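Long-range contacts in histidine acid phosphatase (Bifidobacterium longum subsp. infantis, PDB 6RXD), which removes phosphate groups by hydrolysis from phytate and probably from other inositol polyphosphates and 2,3-bisphosphoglycerate, as a histidine acid phosphatase of the MINPP subfamily: residues Ala57-Met62 with Trp264-Gly270; Glu80-Leu85 with Thr327-Tyr333; Ala115-Asn119 with Gln447-Tyr451; Tyr493-Glu497 with Leu509-Ile515. All coordinates share one frame; numbering follows the deposited sequence.

Contact 1 (Ala57-Met62 with Trp264-Gly270)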
# COMPACT_ATOMS: atom_id res chain seq x y z
N ALA A 57 -1.34 -19.66 -12.66
CA ALA A 57 -0.84 -20.52 -13.72
C ALA A 57 -0.12 -21.73 -13.13
O ALA A 57 -0.41 -22.88 -13.48
CB ALA A 57 0.10 -19.75 -14.64
N LEU A 58 0.84 -21.46 -12.25
CA LEU A 58 1.69 -22.53 -11.73
C LEU A 58 0.89 -23.55 -10.93
O LEU A 58 1.15 -24.76 -11.02
CB LEU A 58 2.82 -21.95 -10.87
CG LEU A 58 3.95 -21.26 -11.65
CD1 LEU A 58 4.83 -20.45 -10.71
CD2 LEU A 58 4.77 -22.31 -12.38
N LEU A 59 -0.08 -23.07 -10.15
CA LEU A 59 -0.87 -24.00 -9.37
C LEU A 59 -1.80 -24.84 -10.24
O LEU A 59 -2.07 -25.99 -9.92
CB LEU A 59 -1.63 -23.27 -8.25
CG LEU A 59 -0.77 -22.81 -7.07
CD1 LEU A 59 -1.61 -21.98 -6.15
CD2 LEU A 59 -0.18 -24.01 -6.31
N MET A 60 -2.27 -24.29 -11.36
CA MET A 60 -3.00 -25.11 -12.33
C MET A 60 -2.11 -26.15 -13.01
O MET A 60 -2.54 -27.26 -13.26
CB MET A 60 -3.72 -24.26 -13.39
CG MET A 60 -4.71 -25.07 -14.24
SD MET A 60 -6.11 -25.66 -13.26
CE MET A 60 -7.29 -24.34 -13.48
N ARG A 61 -0.86 -25.80 -13.32
CA ARG A 61 0.05 -26.81 -13.87
C ARG A 61 0.27 -27.93 -12.85
O ARG A 61 0.30 -29.11 -13.22
CB ARG A 61 1.41 -26.18 -14.26
CG ARG A 61 1.31 -25.00 -15.23
CD ARG A 61 0.82 -25.42 -16.64
NE ARG A 61 -0.64 -25.51 -16.73
CZ ARG A 61 -1.45 -24.45 -16.86
NH1 ARG A 61 -0.95 -23.22 -16.91
NH2 ARG A 61 -2.76 -24.63 -16.94
N MET A 62 0.38 -27.57 -11.58
CA MET A 62 0.53 -28.57 -10.52
C MET A 62 -0.72 -29.44 -10.44
O MET A 62 -0.64 -30.67 -10.28
CB MET A 62 0.80 -27.86 -9.18
CG MET A 62 1.00 -28.78 -7.99
SD MET A 62 1.39 -27.80 -6.53
CE MET A 62 1.74 -29.10 -5.35
N TRP A 264 7.44 -27.58 -11.49
CA TRP A 264 6.58 -26.97 -12.50
C TRP A 264 7.08 -25.61 -12.91
O TRP A 264 7.43 -24.80 -12.05
CB TRP A 264 5.13 -26.87 -12.01
CG TRP A 264 4.54 -28.22 -11.79
CD1 TRP A 264 4.00 -29.04 -12.74
CD2 TRP A 264 4.44 -28.91 -10.55
NE1 TRP A 264 3.57 -30.21 -12.16
CE2 TRP A 264 3.83 -30.16 -10.81
CE3 TRP A 264 4.81 -28.60 -9.23
CZ2 TRP A 264 3.59 -31.10 -9.81
CZ3 TRP A 264 4.56 -29.54 -8.24
CH2 TRP A 264 3.95 -30.77 -8.53
N TYR A 265 7.11 -25.37 -14.22
CA TYR A 265 7.47 -24.06 -14.76
C TYR A 265 6.25 -23.43 -15.38
O TYR A 265 5.29 -24.11 -15.74
CB TYR A 265 8.57 -24.20 -15.81
CG TYR A 265 9.88 -24.69 -15.24
CD1 TYR A 265 10.84 -23.79 -14.80
CD2 TYR A 265 10.13 -26.05 -15.12
CE1 TYR A 265 12.03 -24.24 -14.25
CE2 TYR A 265 11.34 -26.50 -14.58
CZ TYR A 265 12.27 -25.59 -14.14
OH TYR A 265 13.46 -26.02 -13.61
N ASN A 266 6.30 -22.11 -15.52
CA ASN A 266 5.18 -21.36 -16.05
C ASN A 266 5.14 -21.39 -17.58
O ASN A 266 5.33 -20.38 -18.26
CB ASN A 266 5.24 -19.92 -15.53
CG ASN A 266 3.98 -19.15 -15.80
OD1 ASN A 266 2.97 -19.71 -16.25
ND2 ASN A 266 4.01 -17.84 -15.53
N THR A 267 4.89 -22.59 -18.11
CA THR A 267 4.86 -22.83 -19.55
C THR A 267 3.57 -23.56 -19.91
O THR A 267 2.78 -23.90 -19.04
CB THR A 267 6.04 -23.69 -19.99
OG1 THR A 267 5.94 -24.98 -19.35
CG2 THR A 267 7.36 -23.03 -19.61
N THR A 268 3.39 -23.83 -21.20
CA THR A 268 2.16 -24.45 -21.69
C THR A 268 1.89 -25.81 -21.06
O THR A 268 0.73 -26.15 -20.82
CB THR A 268 2.19 -24.63 -23.24
OG1 THR A 268 3.39 -25.30 -23.61
CG2 THR A 268 2.14 -23.28 -23.94
N ASP A 269 2.94 -26.59 -20.79
CA ASP A 269 2.75 -27.92 -20.21
C ASP A 269 3.39 -28.11 -18.85
O ASP A 269 3.51 -29.23 -18.36
CB ASP A 269 3.25 -29.01 -21.17
CG ASP A 269 4.75 -28.93 -21.43
OD1 ASP A 269 5.45 -28.11 -20.80
OD2 ASP A 269 5.23 -29.70 -22.27
N GLY A 270 3.81 -27.00 -18.24
CA GLY A 270 4.39 -27.05 -16.91
C GLY A 270 5.84 -27.50 -16.88
O GLY A 270 6.43 -27.60 -15.81
O HOH W 1 1.65 -22.00 -17.38
O HOH W 2 1.61 -29.62 -15.48

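Contact 2 (Glu80-Leu85 with Thr327-Tyr333)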
# COMPACT_ATOMS: atom_id res chain seq x y z
N GLU A 80 -12.74 -29.10 -6.63
CA GLU A 80 -12.85 -27.81 -5.95
C GLU A 80 -11.59 -26.97 -6.16
O GLU A 80 -11.70 -25.75 -6.40
CB GLU A 80 -13.16 -27.97 -4.46
CG GLU A 80 -13.20 -26.65 -3.68
CD GLU A 80 -14.45 -25.83 -3.95
OE1 GLU A 80 -15.36 -26.30 -4.66
OE2 GLU A 80 -14.53 -24.69 -3.43
N PHE A 81 -10.43 -27.60 -6.12
CA PHE A 81 -9.17 -26.89 -6.32
C PHE A 81 -9.11 -26.30 -7.74
O PHE A 81 -8.79 -25.13 -7.92
CB PHE A 81 -8.00 -27.84 -6.07
CG PHE A 81 -6.66 -27.16 -5.99
CD1 PHE A 81 -6.33 -26.35 -4.92
CD2 PHE A 81 -5.72 -27.37 -6.99
CE1 PHE A 81 -5.09 -25.73 -4.86
CE2 PHE A 81 -4.47 -26.77 -6.93
CZ PHE A 81 -4.16 -25.95 -5.87
N VAL A 82 -9.44 -27.11 -8.74
CA VAL A 82 -9.42 -26.65 -10.13
C VAL A 82 -10.47 -25.55 -10.36
O VAL A 82 -10.24 -24.60 -11.10
CB VAL A 82 -9.63 -27.84 -11.11
CG1 VAL A 82 -9.69 -27.35 -12.56
CG2 VAL A 82 -8.52 -28.87 -10.94
N LYS A 83 -11.62 -25.67 -9.70
CA LYS A 83 -12.66 -24.63 -9.81
C LYS A 83 -12.18 -23.29 -9.25
O LYS A 83 -12.44 -22.23 -9.82
CB LYS A 83 -13.94 -25.05 -9.08
CG LYS A 83 -15.06 -24.01 -9.15
CD LYS A 83 -16.31 -24.43 -8.37
CE LYS A 83 -17.37 -23.32 -8.41
NZ LYS A 83 -18.58 -23.66 -7.62
N ASN A 84 -11.49 -23.35 -8.11
CA ASN A 84 -10.99 -22.12 -7.48
C ASN A 84 -9.98 -21.43 -8.39
O ASN A 84 -10.04 -20.22 -8.61
CB ASN A 84 -10.37 -22.42 -6.11
CG ASN A 84 -11.41 -22.69 -5.05
OD1 ASN A 84 -12.49 -22.11 -5.08
ND2 ASN A 84 -11.09 -23.57 -4.10
N LEU A 85 -9.06 -22.22 -8.93
CA LEU A 85 -8.02 -21.68 -9.81
C LEU A 85 -8.63 -21.11 -11.08
O LEU A 85 -8.32 -19.98 -11.47
CB LEU A 85 -6.97 -22.73 -10.15
CG LEU A 85 -6.12 -23.29 -9.01
CD1 LEU A 85 -5.26 -24.43 -9.53
CD2 LEU A 85 -5.25 -22.21 -8.45
N THR A 327 -16.66 -17.64 -9.51
CA THR A 327 -16.45 -17.62 -8.07
C THR A 327 -15.19 -18.40 -7.68
O THR A 327 -14.70 -19.25 -8.43
CB THR A 327 -17.65 -18.16 -7.30
OG1 THR A 327 -17.84 -19.55 -7.61
CG2 THR A 327 -18.91 -17.38 -7.66
N PHE A 328 -14.67 -18.08 -6.51
CA PHE A 328 -13.52 -18.80 -5.96
C PHE A 328 -13.62 -18.73 -4.44
O PHE A 328 -14.21 -17.79 -3.90
CB PHE A 328 -12.19 -18.24 -6.49
CG PHE A 328 -12.18 -16.73 -6.69
CD1 PHE A 328 -11.72 -15.88 -5.69
CD2 PHE A 328 -12.65 -16.17 -7.88
CE1 PHE A 328 -11.74 -14.50 -5.87
CE2 PHE A 328 -12.66 -14.80 -8.07
CZ PHE A 328 -12.21 -13.95 -7.07
N ALA A 329 -13.06 -19.72 -3.76
CA ALA A 329 -13.21 -19.82 -2.32
C ALA A 329 -11.91 -20.30 -1.67
O ALA A 329 -11.86 -21.37 -1.05
CB ALA A 329 -14.37 -20.75 -1.97
N PHE A 330 -10.85 -19.52 -1.84
CA PHE A 330 -9.55 -19.89 -1.29
C PHE A 330 -9.52 -19.81 0.23
O PHE A 330 -8.69 -20.47 0.88
CB PHE A 330 -8.44 -19.03 -1.90
CG PHE A 330 -8.18 -19.34 -3.35
CD1 PHE A 330 -7.43 -20.45 -3.70
CD2 PHE A 330 -8.68 -18.53 -4.36
CE1 PHE A 330 -7.18 -20.76 -5.03
CE2 PHE A 330 -8.44 -18.83 -5.70
CZ PHE A 330 -7.70 -19.95 -6.03
N ASP A 331 -10.45 -19.05 0.81
CA ASP A 331 -10.50 -18.96 2.27
C ASP A 331 -10.78 -20.32 2.93
O ASP A 331 -10.41 -20.52 4.08
CB ASP A 331 -11.49 -17.89 2.74
CG ASP A 331 -12.88 -18.10 2.19
OD1 ASP A 331 -13.01 -18.63 1.07
OD2 ASP A 331 -13.84 -17.72 2.89
N GLN A 332 -11.37 -21.25 2.19
CA GLN A 332 -11.67 -22.57 2.75
C GLN A 332 -10.41 -23.35 3.12
O GLN A 332 -10.50 -24.30 3.91
CB GLN A 332 -12.47 -23.41 1.77
CG GLN A 332 -11.60 -23.96 0.66
CD GLN A 332 -12.38 -24.74 -0.34
OE1 GLN A 332 -12.62 -25.94 -0.16
NE2 GLN A 332 -12.80 -24.08 -1.42
N TYR A 333 -9.26 -22.97 2.57
CA TYR A 333 -8.02 -23.67 2.87
C TYR A 333 -7.30 -23.05 4.06
O TYR A 333 -6.25 -23.54 4.47
CB TYR A 333 -7.06 -23.65 1.67
CG TYR A 333 -7.66 -24.22 0.40
CD1 TYR A 333 -8.09 -25.54 0.35
CD2 TYR A 333 -7.75 -23.45 -0.76
CE1 TYR A 333 -8.64 -26.07 -0.81
CE2 TYR A 333 -8.29 -23.97 -1.93
CZ TYR A 333 -8.73 -25.27 -1.94
OH TYR A 333 -9.27 -25.81 -3.10

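Contact 3 (Ala115-Asn119 with Gln447-Tyr451)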
# COMPACT_ATOMS: atom_id res chain seq x y z
N ALA A 115 -13.38 12.75 2.15
CA ALA A 115 -12.45 13.88 2.18
C ALA A 115 -13.21 15.20 1.98
O ALA A 115 -12.95 16.19 2.68
CB ALA A 115 -11.35 13.72 1.12
N TYR A 116 -14.17 15.22 1.06
CA TYR A 116 -14.98 16.42 0.92
C TYR A 116 -15.81 16.65 2.17
O TYR A 116 -15.87 17.77 2.69
CB TYR A 116 -15.91 16.37 -0.30
CG TYR A 116 -16.92 17.48 -0.24
CD1 TYR A 116 -16.54 18.80 -0.44
CD2 TYR A 116 -18.25 17.22 0.07
CE1 TYR A 116 -17.47 19.85 -0.36
CE2 TYR A 116 -19.18 18.26 0.15
CZ TYR A 116 -18.78 19.56 -0.06
OH TYR A 116 -19.70 20.58 0.03
N GLN A 117 -16.45 15.59 2.65
CA GLN A 117 -17.39 15.70 3.76
C GLN A 117 -16.74 16.22 5.03
O GLN A 117 -17.31 17.06 5.73
CB GLN A 117 -18.09 14.35 3.99
CG GLN A 117 -19.09 14.03 2.88
CD GLN A 117 -19.61 12.61 2.92
OE1 GLN A 117 -19.08 11.76 3.63
NE2 GLN A 117 -20.65 12.34 2.13
N ARG A 118 -15.53 15.73 5.32
CA ARG A 118 -14.82 16.16 6.52
C ARG A 118 -14.42 17.63 6.45
O ARG A 118 -14.35 18.31 7.48
CB ARG A 118 -13.57 15.30 6.76
CG ARG A 118 -12.93 15.56 8.12
CD ARG A 118 -11.78 14.60 8.37
NE ARG A 118 -10.54 15.03 7.71
CZ ARG A 118 -10.03 14.48 6.62
NH1 ARG A 118 -10.64 13.46 6.02
NH2 ARG A 118 -8.89 14.94 6.12
N ASN A 119 -14.16 18.11 5.24
CA ASN A 119 -13.74 19.49 5.06
C ASN A 119 -14.70 20.27 4.22
O ASN A 119 -14.30 21.08 3.39
CB ASN A 119 -12.33 19.57 4.47
CG ASN A 119 -11.25 19.46 5.52
OD1 ASN A 119 -11.15 20.32 6.40
ND2 ASN A 119 -10.46 18.42 5.45
N GLN A 447 -3.71 11.70 6.02
CA GLN A 447 -4.30 12.99 5.69
C GLN A 447 -4.00 13.99 6.81
O GLN A 447 -4.02 13.63 7.99
CB GLN A 447 -5.81 12.85 5.51
CG GLN A 447 -6.22 11.89 4.38
CD GLN A 447 -7.70 11.90 4.11
OE1 GLN A 447 -8.33 12.96 4.07
NE2 GLN A 447 -8.26 10.71 3.93
N TRP A 448 -3.69 15.23 6.45
CA TRP A 448 -3.51 16.27 7.46
C TRP A 448 -4.51 17.37 7.19
O TRP A 448 -4.67 17.79 6.04
CB TRP A 448 -2.12 16.90 7.38
CG TRP A 448 -0.97 16.04 7.82
CD1 TRP A 448 -1.01 14.74 8.24
CD2 TRP A 448 0.40 16.44 7.85
NE1 TRP A 448 0.27 14.31 8.54
CE2 TRP A 448 1.15 15.34 8.31
CE3 TRP A 448 1.07 17.63 7.55
CZ2 TRP A 448 2.54 15.38 8.46
CZ3 TRP A 448 2.45 17.68 7.69
CH2 TRP A 448 3.17 16.56 8.15
N ASP A 449 -5.14 17.87 8.26
CA ASP A 449 -5.99 19.05 8.17
C ASP A 449 -5.30 20.23 8.84
O ASP A 449 -4.70 20.07 9.90
CB ASP A 449 -7.32 18.81 8.88
CG ASP A 449 -8.12 17.68 8.27
OD1 ASP A 449 -8.04 17.49 7.04
OD2 ASP A 449 -8.81 16.96 9.02
N VAL A 450 -5.39 21.41 8.22
CA VAL A 450 -4.73 22.59 8.77
C VAL A 450 -5.73 23.71 8.96
O VAL A 450 -6.46 24.06 8.04
CB VAL A 450 -3.60 23.08 7.83
CG1 VAL A 450 -2.85 24.26 8.47
CG2 VAL A 450 -2.64 21.95 7.52
N TYR A 451 -5.77 24.24 10.18
CA TYR A 451 -6.67 25.33 10.50
C TYR A 451 -5.86 26.54 10.95
O TYR A 451 -4.68 26.41 11.30
CB TYR A 451 -7.61 24.92 11.64
CG TYR A 451 -8.80 24.05 11.28
CD1 TYR A 451 -10.07 24.35 11.76
CD2 TYR A 451 -8.66 22.92 10.48
CE1 TYR A 451 -11.16 23.55 11.47
CE2 TYR A 451 -9.76 22.11 10.18
CZ TYR A 451 -11.00 22.43 10.68
OH TYR A 451 -12.09 21.64 10.39
O HOH W 3 -11.75 19.34 8.95

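Contact 4 (Tyr493-Glu497 with Leu509-Ile515)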
# COMPACT_ATOMS: atom_id res chain seq x y z
N TYR A 493 -1.68 20.24 16.51
CA TYR A 493 -0.29 20.64 16.75
C TYR A 493 0.06 21.88 15.93
O TYR A 493 -0.33 21.98 14.76
CB TYR A 493 0.65 19.53 16.29
CG TYR A 493 0.51 18.25 17.06
CD1 TYR A 493 1.44 17.90 18.02
CD2 TYR A 493 -0.57 17.39 16.84
CE1 TYR A 493 1.33 16.72 18.74
CE2 TYR A 493 -0.69 16.19 17.55
CZ TYR A 493 0.26 15.87 18.49
OH TYR A 493 0.16 14.69 19.20
N LYS A 494 0.82 22.79 16.53
CA LYS A 494 1.30 23.96 15.80
C LYS A 494 2.20 23.55 14.65
O LYS A 494 2.99 22.59 14.76
CB LYS A 494 2.09 24.88 16.72
CG LYS A 494 1.25 25.74 17.65
CD LYS A 494 2.14 26.82 18.28
CE LYS A 494 1.35 27.67 19.28
NZ LYS A 494 2.23 28.69 19.96
N LEU A 495 2.10 24.29 13.55
CA LEU A 495 2.97 24.05 12.39
C LEU A 495 4.44 24.21 12.77
O LEU A 495 5.30 23.44 12.32
CB LEU A 495 2.60 25.00 11.25
CG LEU A 495 3.43 24.88 9.97
CD1 LEU A 495 3.25 23.53 9.32
CD2 LEU A 495 3.04 25.99 9.01
N THR A 496 4.73 25.20 13.61
CA THR A 496 6.10 25.41 14.07
C THR A 496 6.61 24.17 14.82
O THR A 496 7.76 23.76 14.67
CB THR A 496 6.20 26.63 15.00
OG1 THR A 496 5.18 26.54 16.00
CG2 THR A 496 6.02 27.93 14.21
N GLU A 497 5.73 23.58 15.62
CA GLU A 497 6.09 22.41 16.41
C GLU A 497 6.39 21.22 15.50
O GLU A 497 7.37 20.51 15.71
CB GLU A 497 5.00 22.06 17.43
CG GLU A 497 5.19 20.71 18.13
CD GLU A 497 6.33 20.69 19.13
OE1 GLU A 497 7.01 21.73 19.31
OE2 GLU A 497 6.55 19.63 19.76
N LEU A 509 9.26 22.14 20.78
CA LEU A 509 9.39 23.53 21.17
C LEU A 509 8.88 23.73 22.60
O LEU A 509 9.01 24.82 23.15
CB LEU A 509 8.64 24.46 20.21
CG LEU A 509 9.10 24.40 18.76
CD1 LEU A 509 8.28 25.34 17.88
CD2 LEU A 509 10.59 24.71 18.65
N GLY A 510 8.31 22.68 23.19
CA GLY A 510 7.90 22.74 24.58
C GLY A 510 6.75 23.70 24.83
O GLY A 510 5.70 23.59 24.20
N GLN A 511 6.94 24.64 25.76
CA GLN A 511 5.90 25.62 26.06
C GLN A 511 5.50 26.44 24.84
O GLN A 511 4.34 26.85 24.71
CB GLN A 511 6.34 26.54 27.20
CG GLN A 511 5.21 27.37 27.79
CD GLN A 511 4.08 26.51 28.33
OE1 GLN A 511 4.31 25.45 28.92
NE2 GLN A 511 2.84 26.95 28.12
N ASP A 512 6.44 26.67 23.92
CA ASP A 512 6.12 27.44 22.72
C ASP A 512 5.23 26.68 21.74
O ASP A 512 4.74 27.27 20.77
CB ASP A 512 7.40 27.91 22.03
CG ASP A 512 8.09 29.04 22.77
OD1 ASP A 512 7.48 29.59 23.72
OD2 ASP A 512 9.23 29.38 22.40
N ALA A 513 5.01 25.40 21.99
CA ALA A 513 4.10 24.60 21.17
C ALA A 513 2.64 24.84 21.58
O ALA A 513 1.73 24.51 20.84
CB ALA A 513 4.45 23.11 21.28
N ARG A 514 2.43 25.39 22.78
CA ARG A 514 1.07 25.55 23.29
C ARG A 514 0.43 26.82 22.74
O ARG A 514 1.10 27.83 22.56
CB ARG A 514 1.08 25.62 24.82
CG ARG A 514 1.75 24.42 25.49
CD ARG A 514 1.05 23.11 25.17
NE ARG A 514 1.26 22.14 26.25
CZ ARG A 514 0.83 20.88 26.24
NH1 ARG A 514 0.19 20.40 25.19
NH2 ARG A 514 1.05 20.10 27.29
N ILE A 515 -0.88 26.78 22.47
CA ILE A 515 -1.59 28.00 22.10
C ILE A 515 -1.99 28.80 23.33
O ILE A 515 -1.96 28.29 24.46
CB ILE A 515 -2.84 27.73 21.24
CG1 ILE A 515 -3.84 26.85 21.99
CG2 ILE A 515 -2.48 27.14 19.88
CD1 ILE A 515 -5.09 26.55 21.18
OXT ILE A 515 -2.36 29.97 23.24
O HOH W 4 1.59 22.29 19.17
O HOH W 5 5.66 28.12 18.01

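Contact 1 (Ala57-Met62 with Trp264-Gly270)
M62 lies across one face of the W264 indole, a combined CH-pi and Met-aromatic contact that packs helix 55-69 against strand 264-265 of a small two-stranded sheet and the turns behind it. M62 CG stands over the six-membered ring of W264, 3.7 Å from the centroid and 16° off the ring normal. M62 SD comes in more obliquely, 4.6 Å from the centroid of the W264 six-membered ring. With CG anti to the backbone N (chi1 -179°) and the chain extended beyond it, M62 is laid out over the ring as far as CE, which ends 4.1 Å from W264 CZ3. M62 CA covers the same face, and the indole NE1 is held by T65 OG1 on the next turn of the helix. No direct hydrogen bond joins the two segments; R61 reaches across through water. Bends at both chi2 and chi3 fold its chain along the turn, bringing R61 CD to 3.5 Å from T267 O. A water in the plane of the guanidinium accepts from R61 NH1 at 2.9 Å and donates to N266 OD1 and T267 O. E64 pairs with R61 NE, and Y53 OH bonds to NH1, so the buried guanidinium has partners on helix 55-69 (E64) and just before it (Y53). N266 centres an inverse gamma turn, its ND2 tied to Y53 O. L58 CD2 presses on the backbone of that turn, 3.5 Å from N266 N. Beside it, the methyl CB of A57 meets N266 OD1 at 3.3 Å.

Contact 2 (Glu80-Leu85 with Thr327-Tyr333)
An asparagine-centred hydrogen-bond network joins helix 75-95 to the loop that runs into the 3-10 turn 330-333. On that loop the F328 side chain is about 9 Å from a zinc ion held by E94 and H326. N84 spends both ends of its amide on the loop. N84 OD1 accepts from A329 N at 2.8 Å, the donor standing above the carbonyl plane, 55° out of it. N84 ND2 donates to Y333 OH at 3.1 Å, less directly (N-H...O 135°) although the hydroxyl lies in the amide plane; the amide and the phenol ring are almost perpendicular. The two bonds together fix the rotation of the N84 amide. Y333 OH also sits at the edge of the F81 ring, 3.5 Å from F81 CD1, where the two aromatic side chains cross at about a right angle. N84 CB in turn lies over one face of F330, offset toward the rim, 4.0 Å from the centroid. In one of two conformers of each residue, Q332 NE2 donates to E80 OE2, a bond therefore doubtful in its detail. L85 CD2 meets F330 CZ at 4.1 Å, and both side chains continue onto L311 of helix 301-317; L85 also touches L59 and M60 of helix 55-69, while F81 packs on A63 of that same helix.

Contact 3 (Ala115-Asn119 with Gln447-Tyr451)
R118, at the end of helix 102-118, grips D449 and Q447 of strand 445-453, part of the mixed sheet in the alpha/beta part of the histidine phosphatase fold, with all three of its guanidinium nitrogens. Its chain leaves the helix nearly straight, CG anti to the backbone N (chi1 -170°), then bends at chi3 (81°), which turns the NE side of the guanidinium to the carboxylate and the far end to the amide. The grip on D449 is side-on: R118 NE donates to the syn lone pair of D449 OD2 at 2.9 Å, and R118 NH2 to D449 OD1 at 2.8 Å, the two flat groups nearly coplanar. Q447 is met end-on. Its extended chain brings OE1 into the guanidinium plane, where R118 NH1 (3.1 Å) and NH2 (2.9 Å) both donate to Q447 OE1 from the same face of the amide, well above the carbonyl plane. N445 OD1 accepts from Q447 NE2, which agrees with the orientation those two bonds require. N119 places ND2 3.0 Å from D449 OD1, coming from above the carboxylate plane with the amide almost perpendicular to it. A water donates to R118 O and N119 OD1 and accepts from Y451 OH at 2.7 Å. T39 OG1 and R469 NE also meet D449, on OD1 and OD2. Two arginines, with N119 and T39 beside them, converge on one buried carboxylate, which would probably hold it ionised.

Contact 4 (Tyr493-Glu497 with Leu509-Ile515)
The E497 carboxylate has the A513 methyl over one face, A513 CB 3.7 Å from E497 CD, and L509 N at the carboxylate edge, by OE1. L509 N donates to the syn lone pair of E497 OE1, short at 2.7 Å and nearly straight (166°). OE2 is held by T508 OG1 and T484 N, so both oxygens are bonded and the group cannot turn freely. CG of E497 is anti to the backbone N, and a bend at chi2 (72°) swings the carboxylate along L509, whose side chain runs antiparallel alongside it. These bonds bring the C-terminal tail, with its 3-10 turn 511-513, back onto the start of helix 495-501; that helix ends in C501, disulfide-linked to C483. K494, the N-cap residue, crosses to the tail with an extended chain, K494 CG passing 3.5 Å from A513 O. K494 NZ donates to D512 O and R514 O, both at 3.0 Å and both from above the carbonyl planes. One water accepts from K494 N and donates to A513 O; a second lies 2.6 Å from T496 OG1 and donates to D512 O. L509 CD1 packs crosswise on T496 CB at 3.8 Å.

In the fold
The contacts form two pairs on opposite sides of the chain's centre. Contacts 1 and 2 have centres 17 Å apart and touch, because helices 55-69 and 75-95, consecutive in the chain, pack together. Contacts 3 and 4, 21 Å apart between centres, reach the same mixed sheet through strands 445-453 and 493-494. Between the pairs the centres lie 42 to 60 Å apart. The segments of contacts 1, 2 and 3 alternate along the chain, so each closes over a long intervening part of the sequence; contact 4 follows them, at the C terminus. The histidine acid phosphatase thus has a mixed-sheet alpha/beta part, with contacts 3 and 4, and a mainly helical part, with contacts 1 and 2.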